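Local coordinates for major capsid protein (Faustovirus, PDB 5J7O), which probably forms the protein shell of a large double-stranded DNA virus, as a double jelly-roll subunit grouped in trimers, at residues Gly81-Asn86 with Gln387-Ile392; Thr88-Ile93 with Gln319-Val324. One frame throughout, in Å; residues are numbered along the deposited sequence.

Contact 1. Residues Gly81-Asn86 with Gln387-Ile392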
ATOM      1  N   GLY B  81     -12.781 -20.078  35.196  1.00 63.11           N
ATOM      2  CA  GLY B  81     -13.613 -21.078  34.553  1.00 62.67           C
ATOM      3  C   GLY B  81     -13.877 -20.791  33.083  1.00 60.84           C
ATOM      4  O   GLY B  81     -13.100 -20.123  32.394  1.00 61.73           O
ATOM      5  N   ASN B  82     -15.005 -21.309  32.602  1.00 57.80           N
ATOM      6  CA  ASN B  82     -15.338 -21.209  31.186  1.00 53.50           C
ATOM      7  C   ASN B  82     -15.581 -19.752  30.801  1.00 50.42           C
ATOM      8  O   ASN B  82     -16.398 -19.075  31.437  1.00 50.41           O
ATOM      9  CB  ASN B  82     -16.568 -22.056  30.863  1.00 53.21           C
ATOM     10  CG  ASN B  82     -16.949 -21.999  29.395  1.00 54.00           C
ATOM     11  OD1 ASN B  82     -16.190 -22.432  28.528  1.00 54.87           O
ATOM     12  ND2 ASN B  82     -18.135 -21.475  29.110  1.00 53.28           N
ATOM     13  N   PRO B  83     -14.903 -19.241  29.780  1.00 47.69           N
ATOM     14  CA  PRO B  83     -15.074 -17.837  29.399  1.00 45.73           C
ATOM     15  C   PRO B  83     -16.343 -17.610  28.595  1.00 46.21           C
ATOM     16  O   PRO B  83     -16.800 -18.473  27.843  1.00 45.88           O
ATOM     17  CB  PRO B  83     -13.833 -17.558  28.548  1.00 45.91           C
ATOM     18  CG  PRO B  83     -13.531 -18.883  27.923  1.00 45.94           C
ATOM     19  CD  PRO B  83     -13.886 -19.919  28.956  1.00 46.86           C
ATOM     20  N   THR B  84     -16.914 -16.419  28.769  1.00 46.65           N
ATOM     21  CA  THR B  84     -18.101 -16.005  28.036  1.00 45.19           C
ATOM     22  C   THR B  84     -17.968 -14.539  27.648  1.00 44.61           C
ATOM     23  O   THR B  84     -17.117 -13.813  28.170  1.00 44.13           O
ATOM     24  CB  THR B  84     -19.391 -16.191  28.855  1.00 45.83           C
ATOM     25  OG1 THR B  84     -19.334 -15.379  30.034  1.00 46.59           O
ATOM     26  CG2 THR B  84     -19.589 -17.648  29.254  1.00 45.21           C
ATOM     27  N   TYR B  85     -18.822 -14.114  26.719  1.00 43.86           N
ATOM     28  CA  TYR B  85     -18.989 -12.693  26.455  1.00 43.26           C
ATOM     29  C   TYR B  85     -19.477 -11.981  27.715  1.00 45.26           C
ATOM     30  O   TYR B  85     -20.102 -12.581  28.595  1.00 47.48           O
ATOM     31  CB  TYR B  85     -19.998 -12.456  25.330  1.00 41.73           C
ATOM     32  CG  TYR B  85     -19.516 -12.739  23.922  1.00 39.69           C
ATOM     33  CD1 TYR B  85     -18.748 -11.811  23.228  1.00 37.78           C
ATOM     34  CD2 TYR B  85     -19.870 -13.915  23.270  1.00 38.56           C
ATOM     35  CE1 TYR B  85     -18.324 -12.059  21.934  1.00 36.49           C
ATOM     36  CE2 TYR B  85     -19.450 -14.171  21.977  1.00 36.20           C
ATOM     37  CZ  TYR B  85     -18.678 -13.241  21.314  1.00 36.37           C
ATOM     38  OH  TYR B  85     -18.259 -13.493  20.028  1.00 36.60           O
ATOM     39  N   ASN B  86     -19.190 -10.680  27.789  1.00 46.11           N
ATOM     40  CA  ASN B  86     -19.727  -9.812  28.839  1.00 46.49           C
ATOM     41  C   ASN B  86     -19.355 -10.325  30.231  1.00 47.40           C
ATOM     42  O   ASN B  86     -20.208 -10.507  31.102  1.00 47.71           O
ATOM     43  CB  ASN B  86     -21.245  -9.667  28.691  1.00 47.77           C
ATOM     44  CG  ASN B  86     -21.818  -8.562  29.557  1.00 50.34           C
ATOM     45  OD1 ASN B  86     -21.199  -7.513  29.739  1.00 52.20           O
ATOM     46  ND2 ASN B  86     -23.008  -8.795  30.100  1.00 50.38           N
ATOM     47  N   GLN B 387     -23.388 -18.326  21.111  1.00 45.25           N
ATOM     48  CA  GLN B 387     -22.059 -18.511  20.542  1.00 44.12           C
ATOM     49  C   GLN B 387     -21.018 -18.522  21.652  1.00 44.13           C
ATOM     50  O   GLN B 387     -20.904 -17.563  22.421  1.00 42.79           O
ATOM     51  CB  GLN B 387     -21.749 -17.406  19.535  1.00 43.09           C
ATOM     52  CG  GLN B 387     -20.430 -17.609  18.807  1.00 41.76           C
ATOM     53  CD  GLN B 387     -19.829 -16.312  18.310  1.00 39.71           C
ATOM     54  OE1 GLN B 387     -20.208 -15.228  18.755  1.00 40.02           O
ATOM     55  NE2 GLN B 387     -18.884 -16.414  17.383  1.00 38.48           N
ATOM     56  N   ALA B 388     -20.258 -19.608  21.731  1.00 44.88           N
ATOM     57  CA  ALA B 388     -19.350 -19.829  22.843  1.00 44.49           C
ATOM     58  C   ALA B 388     -17.968 -19.258  22.557  1.00 42.02           C
ATOM     59  O   ALA B 388     -17.510 -19.220  21.412  1.00 39.84           O
ATOM     60  CB  ALA B 388     -19.234 -21.323  23.150  1.00 46.93           C
ATOM     61  N   VAL B 389     -17.312 -18.798  23.621  1.00 42.29           N
ATOM     62  CA  VAL B 389     -15.876 -18.533  23.598  1.00 39.52           C
ATOM     63  C   VAL B 389     -15.196 -19.873  23.863  1.00 38.39           C
ATOM     64  O   VAL B 389     -15.129 -20.335  25.002  1.00 39.26           O
ATOM     65  CB  VAL B 389     -15.466 -17.473  24.623  1.00 36.25           C
ATOM     66  CG1 VAL B 389     -13.950 -17.339  24.671  1.00 36.27           C
ATOM     67  CG2 VAL B 389     -16.112 -16.135  24.291  1.00 34.63           C
ATOM     68  N   GLN B 390     -14.707 -20.513  22.801  1.00 37.64           N
ATOM     69  CA  GLN B 390     -14.246 -21.891  22.904  1.00 41.35           C
ATOM     70  C   GLN B 390     -12.908 -22.024  23.619  1.00 43.96           C
ATOM     71  O   GLN B 390     -12.627 -23.090  24.175  1.00 44.79           O
ATOM     72  CB  GLN B 390     -14.159 -22.513  21.510  1.00 42.96           C
ATOM     73  CG  GLN B 390     -15.495 -22.537  20.783  1.00 43.94           C
ATOM     74  CD  GLN B 390     -15.424 -23.245  19.447  1.00 43.11           C
ATOM     75  OE1 GLN B 390     -14.668 -22.850  18.559  1.00 42.82           O
ATOM     76  NE2 GLN B 390     -16.215 -24.303  19.297  1.00 42.96           N
ATOM     77  N   ASN B 391     -12.086 -20.976  23.627  1.00 46.82           N
ATOM     78  CA  ASN B 391     -10.795 -21.045  24.294  1.00 48.41           C
ATOM     79  C   ASN B 391     -10.251 -19.637  24.483  1.00 48.67           C
ATOM     80  O   ASN B 391     -10.391 -18.788  23.600  1.00 50.99           O
ATOM     81  CB  ASN B 391      -9.796 -21.893  23.495  1.00 51.35           C
ATOM     82  CG  ASN B 391      -8.433 -21.966  24.155  1.00 54.76           C
ATOM     83  OD1 ASN B 391      -8.274 -22.582  25.210  1.00 54.48           O
ATOM     84  ND2 ASN B 391      -7.439 -21.343  23.534  1.00 59.35           N
ATOM     85  N   ILE B 392      -9.640 -19.398  25.642  1.00 45.75           N
ATOM     86  CA  ILE B 392      -8.880 -18.175  25.864  1.00 43.52           C
ATOM     87  C   ILE B 392      -7.701 -18.489  26.779  1.00 42.87           C
ATOM     88  O   ILE B 392      -7.866 -19.045  27.871  1.00 43.24           O
ATOM     89  CB  ILE B 392      -9.768 -17.038  26.412  1.00 41.90           C
ATOM     90  CG1 ILE B 392      -8.991 -15.721  26.438  1.00 40.29           C
ATOM     91  CG2 ILE B 392     -10.326 -17.366  27.790  1.00 41.33           C
ATOM     92  CD1 ILE B 392      -9.858 -14.502  26.657  1.00 37.72           C
TER

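Contact 2. Residues Thr88-Ile93 with Gln319-Val324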
ATOM      1  N   THR B  88     -15.676 -10.949  33.150  1.00 49.32           N
ATOM      2  CA  THR B  88     -14.303 -10.663  33.541  1.00 48.54           C
ATOM      3  C   THR B  88     -13.500 -11.956  33.555  1.00 47.91           C
ATOM      4  O   THR B  88     -13.899 -12.935  34.195  1.00 47.56           O
ATOM      5  CB  THR B  88     -14.251  -9.991  34.915  1.00 49.25           C
ATOM      6  OG1 THR B  88     -14.816  -8.677  34.829  1.00 49.71           O
ATOM      7  CG2 THR B  88     -12.816  -9.886  35.405  1.00 47.96           C
ATOM      8  N   ILE B  89     -12.376 -11.955  32.845  1.00 47.47           N
ATOM      9  CA  ILE B  89     -11.477 -13.099  32.756  1.00 45.66           C
ATOM     10  C   ILE B  89     -10.159 -12.705  33.408  1.00 45.39           C
ATOM     11  O   ILE B  89      -9.620 -11.629  33.126  1.00 45.96           O
ATOM     12  CB  ILE B  89     -11.267 -13.530  31.295  1.00 44.12           C
ATOM     13  CG1 ILE B  89     -12.602 -13.919  30.658  1.00 45.51           C
ATOM     14  CG2 ILE B  89     -10.275 -14.671  31.204  1.00 41.91           C
ATOM     15  CD1 ILE B  89     -12.499 -14.250  29.188  1.00 46.33           C
ATOM     16  N   GLN B  90      -9.644 -13.567  34.283  1.00 45.48           N
ATOM     17  CA  GLN B  90      -8.427 -13.263  35.026  1.00 44.76           C
ATOM     18  C   GLN B  90      -7.433 -14.405  34.903  1.00 46.13           C
ATOM     19  O   GLN B  90      -7.775 -15.564  35.159  1.00 47.44           O
ATOM     20  CB  GLN B  90      -8.723 -12.996  36.503  1.00 44.47           C
ATOM     21  CG  GLN B  90      -7.515 -12.483  37.268  1.00 46.43           C
ATOM     22  CD  GLN B  90      -7.728 -12.473  38.765  1.00 49.98           C
ATOM     23  OE1 GLN B  90      -7.926 -13.519  39.382  1.00 51.17           O
ATOM     24  NE2 GLN B  90      -7.685 -11.286  39.361  1.00 51.81           N
ATOM     25  N   PHE B  91      -6.202 -14.070  34.524  1.00 45.27           N
ATOM     26  CA  PHE B  91      -5.095 -15.012  34.481  1.00 44.92           C
ATOM     27  C   PHE B  91      -4.121 -14.708  35.610  1.00 44.66           C
ATOM     28  O   PHE B  91      -3.859 -13.541  35.918  1.00 45.09           O
ATOM     29  CB  PHE B  91      -4.339 -14.937  33.150  1.00 44.03           C
ATOM     30  CG  PHE B  91      -5.197 -15.152  31.939  1.00 42.52           C
ATOM     31  CD1 PHE B  91      -5.865 -14.092  31.351  1.00 42.74           C
ATOM     32  CD2 PHE B  91      -5.312 -16.409  31.371  1.00 41.65           C
ATOM     33  CE1 PHE B  91      -6.647 -14.284  30.229  1.00 43.06           C
ATOM     34  CE2 PHE B  91      -6.092 -16.607  30.248  1.00 41.89           C
ATOM     35  CZ  PHE B  91      -6.761 -15.543  29.677  1.00 42.52           C
ATOM     36  N   SER B  92      -3.588 -15.757  36.223  1.00 43.75           N
ATOM     37  CA  SER B  92      -2.394 -15.604  37.036  1.00 45.00           C
ATOM     38  C   SER B  92      -1.166 -15.651  36.137  1.00 45.37           C
ATOM     39  O   SER B  92      -1.151 -16.335  35.110  1.00 45.82           O
ATOM     40  CB  SER B  92      -2.307 -16.699  38.100  1.00 46.38           C
ATOM     41  OG  SER B  92      -3.287 -16.520  39.106  1.00 47.52           O
ATOM     42  N   ILE B  93      -0.142 -14.898  36.516  1.00 44.47           N
ATOM     43  CA  ILE B  93       1.132 -14.949  35.805  1.00 43.21           C
ATOM     44  C   ILE B  93       1.982 -16.014  36.487  1.00 44.23           C
ATOM     45  O   ILE B  93       2.525 -15.770  37.575  1.00 44.27           O
ATOM     46  CB  ILE B  93       1.829 -13.580  35.789  1.00 41.47           C
ATOM     47  CG1 ILE B  93       0.896 -12.525  35.190  1.00 39.75           C
ATOM     48  CG2 ILE B  93       3.121 -13.654  34.991  1.00 40.69           C
ATOM     49  CD1 ILE B  93       1.463 -11.124  35.203  1.00 38.86           C
ATOM     50  N   GLN B 319       0.158 -12.613  43.763  1.00 74.03           N
ATOM     51  CA  GLN B 319      -0.454 -11.295  43.872  1.00 78.80           C
ATOM     52  C   GLN B 319      -0.375 -10.534  42.554  1.00 73.08           C
ATOM     53  O   GLN B 319      -0.567  -9.314  42.534  1.00 73.54           O
ATOM     54  CB  GLN B 319       0.205 -10.491  44.993  1.00 86.18           C
ATOM     55  CG  GLN B 319       1.695 -10.759  45.131  1.00 91.61           C
ATOM     56  CD  GLN B 319       2.399  -9.733  45.993  1.00 95.98           C
ATOM     57  OE1 GLN B 319       3.246  -8.981  45.512  1.00 97.99           O
ATOM     58  NE2 GLN B 319       2.062  -9.704  47.276  1.00 97.57           N
ATOM     59  N   ARG B 320      -0.092 -11.231  41.455  1.00 64.06           N
ATOM     60  CA  ARG B 320       0.046 -10.630  40.137  1.00 57.18           C
ATOM     61  C   ARG B 320      -0.948 -11.285  39.188  1.00 53.12           C
ATOM     62  O   ARG B 320      -1.019 -12.517  39.109  1.00 52.90           O
ATOM     63  CB  ARG B 320       1.479 -10.781  39.617  1.00 55.93           C
ATOM     64  CG  ARG B 320       2.007 -12.209  39.652  1.00 55.36           C
ATOM     65  CD  ARG B 320       3.504 -12.267  39.404  1.00 55.12           C
ATOM     66  NE  ARG B 320       3.935 -13.606  39.012  1.00 55.02           N
ATOM     67  CZ  ARG B 320       5.206 -13.977  38.893  1.00 55.39           C
ATOM     68  NH1 ARG B 320       6.177 -13.110  39.145  1.00 55.11           N
ATOM     69  NH2 ARG B 320       5.505 -15.216  38.526  1.00 55.58           N
ATOM     70  N   PHE B 321      -1.721 -10.466  38.477  1.00 49.62           N
ATOM     71  CA  PHE B 321      -2.784 -10.988  37.633  1.00 45.33           C
ATOM     72  C   PHE B 321      -2.924 -10.137  36.381  1.00 43.15           C
ATOM     73  O   PHE B 321      -2.574  -8.954  36.369  1.00 43.97           O
ATOM     74  CB  PHE B 321      -4.130 -11.024  38.368  1.00 43.94           C
ATOM     75  CG  PHE B 321      -4.123 -11.856  39.614  1.00 46.02           C
ATOM     76  CD1 PHE B 321      -4.390 -13.214  39.558  1.00 46.68           C
ATOM     77  CD2 PHE B 321      -3.857 -11.280  40.846  1.00 47.14           C
ATOM     78  CE1 PHE B 321      -4.389 -13.981  40.706  1.00 47.82           C
ATOM     79  CE2 PHE B 321      -3.853 -12.043  41.997  1.00 48.10           C
ATOM     80  CZ  PHE B 321      -4.120 -13.395  41.926  1.00 48.40           C
ATOM     81  N   ILE B 322      -3.445 -10.760  35.327  1.00 41.50           N
ATOM     82  CA  ILE B 322      -3.899 -10.064  34.130  1.00 40.06           C
ATOM     83  C   ILE B 322      -5.410 -10.240  34.061  1.00 41.71           C
ATOM     84  O   ILE B 322      -5.908 -11.360  33.886  1.00 43.69           O
ATOM     85  CB  ILE B 322      -3.218 -10.591  32.859  1.00 37.16           C
ATOM     86  CG1 ILE B 322      -1.730 -10.237  32.865  1.00 34.15           C
ATOM     87  CG2 ILE B 322      -3.897 -10.021  31.621  1.00 37.41           C
ATOM     88  CD1 ILE B 322      -1.456  -8.747  32.902  1.00 33.34           C
ATOM     89  N   THR B 323      -6.140  -9.142  34.215  1.00 41.79           N
ATOM     90  CA  THR B 323      -7.597  -9.146  34.201  1.00 40.34           C
ATOM     91  C   THR B 323      -8.085  -8.519  32.902  1.00 39.49           C
ATOM     92  O   THR B 323      -7.584  -7.468  32.490  1.00 39.96           O
ATOM     93  CB  THR B 323      -8.155  -8.389  35.409  1.00 39.61           C
ATOM     94  OG1 THR B 323      -7.931  -9.156  36.599  1.00 41.18           O
ATOM     95  CG2 THR B 323      -9.644  -8.128  35.247  1.00 39.73           C
ATOM     96  N   VAL B 324      -9.052  -9.168  32.258  1.00 39.75           N
ATOM     97  CA  VAL B 324      -9.571  -8.729  30.968  1.00 40.13           C
ATOM     98  C   VAL B 324     -11.092  -8.691  31.043  1.00 41.03           C
ATOM     99  O   VAL B 324     -11.727  -9.708  31.349  1.00 40.37           O
ATOM    100  CB  VAL B 324      -9.116  -9.646  29.821  1.00 38.22           C
ATOM    101  CG1 VAL B 324      -9.676  -9.149  28.504  1.00 38.36           C
ATOM    102  CG2 VAL B 324      -7.596  -9.722  29.761  1.00 37.04           C
TER

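Contact 1. Residues Gly81-Asn86 with Gln387-Ile392
Gln387 OE1 takes a hydrogen bond from the phenol of Tyr85, with OH and OE1 2.9 Å apart, and a second one from Gln329 NE2, so two donors grip this one amide oxygen. The contact belongs to a double jelly-roll capsid protein; the loop between strands 69-76 and 88-92 lies against the start of strand 389-401, probably within one of the two jelly rolls. The phenol oxygen approaches from above the carbonyl plane of the Gln387 amide, 49° out of it, and the ring and amide planes stand 32° apart. Gln387 CG lies anti to the backbone N (chi1 -175°) and the chain runs on extended, which carries the amide out to the hydroxyl; NE2, held by Ala110 O and Tyr177 OH, fixes its rotation from the other end. The Tyr85 ring also has the backbone O of Gln387 at its edge, in plane, 3.7 Å from Tyr85 CE2, while Val389 CG2 lies over one face.

Beyond the tyrosine the contact turns apolar. Val389, buried, splits its two methyls: CG2 rests near the peptide joining Thr84 to Tyr85, and CG1 reaches the proline ring, 3.6 Å from Pro83 CG. Ile392, three residues further along the chain and also pointing at the loop, runs antiparallel to the proline side chain. Pro83 rests against both residues, Val389 CG1 and Ile392 CG2 meeting its CG from directions roughly at right angles; Ile392 CG2 lies 3.5 Å from Pro83 CG and 3.6 Å from Pro83 CB.

Contact 2. Residues Thr88-Ile93 with Gln319-Val324
The Phe321 ring has the side-chain amide of Gln90 over one face, the two planes only 16° apart, with Gln90 CD 3.5 Å from Phe321 CD1. The carbonyl O of Phe91 sits at the edge of this ring, and Ser92 OG, which is hydrogen-bonded to Asn79 ND2, meets CE1 obliquely. Gln90 CG lies anti to the backbone N (chi1 -172°), and the extended chain lays the amide along the ring; NE2 adds a weak bond to Thr323 OG1.

Beneath these groups, strands 88-92 and 320-324 pair antiparallel at the edge of the four-stranded sheet 88-92, 320-326, 186-193, 196-202, part of a jelly roll. Ile89 with Val324 and Phe91 with Ile322 are hydrogen-bonded pairs, each closed by two backbone bonds; the shortest runs from Val324 N to Ile89 O, 2.7 Å. Gln90 with Thr323 and Ser92 with Phe321 are the non-hydrogen-bonded pairs between and beyond them. On the face opposite Gln90 and Phe321, Ile89 and Phe91 meet strand 389-401 (Ile392, Leu394) and Ile322 meets Met103 of strand 99-109, while Val324 packs on Phe186 of the neighbouring strand. At the Phe91 ring, Ile322 O lies at the edge, 3.7 Å from CD1.

Past the last pair, Arg320 takes over. Its NE, at 3.0 Å, and NH2, at 3.2 Å, both bond to Ile93 O from the same face of that carbonyl, while Ile93 CG2 covers one face of the guanidinium. NH1 is taken by Ile315 O and Ser312 OG. The oxygens named are neutral, so their dipoles probably help to stabilise the buried charge, and the Arg320 side chain takes up the carbonyl of Ile93 beyond the last backbone bond between the segments.

Overall arrangement
From the N terminus the chain passes the helices 13-19 and 22-38, runs along strand 69-76, and enters the loop holding 81-86; strand 88-92 follows at once. Contact 2 closes first, when strand 320-326 returns beside it after 225 residues. Contact 1 closes later, with the start of strand 389-401, so the smaller loop lies wholly within the larger. Contact 1 ties a connecting loop to the sheet of strands 69-76, 99-109 and 389-401; contact 2 joins two neighbouring strands of the sheet facing it. Their centres are 15 Å apart, and Ile89 bridges them: its CD1 lies 3.6 Å from Pro83 CB and 3.7 Å from Ile392 CD1.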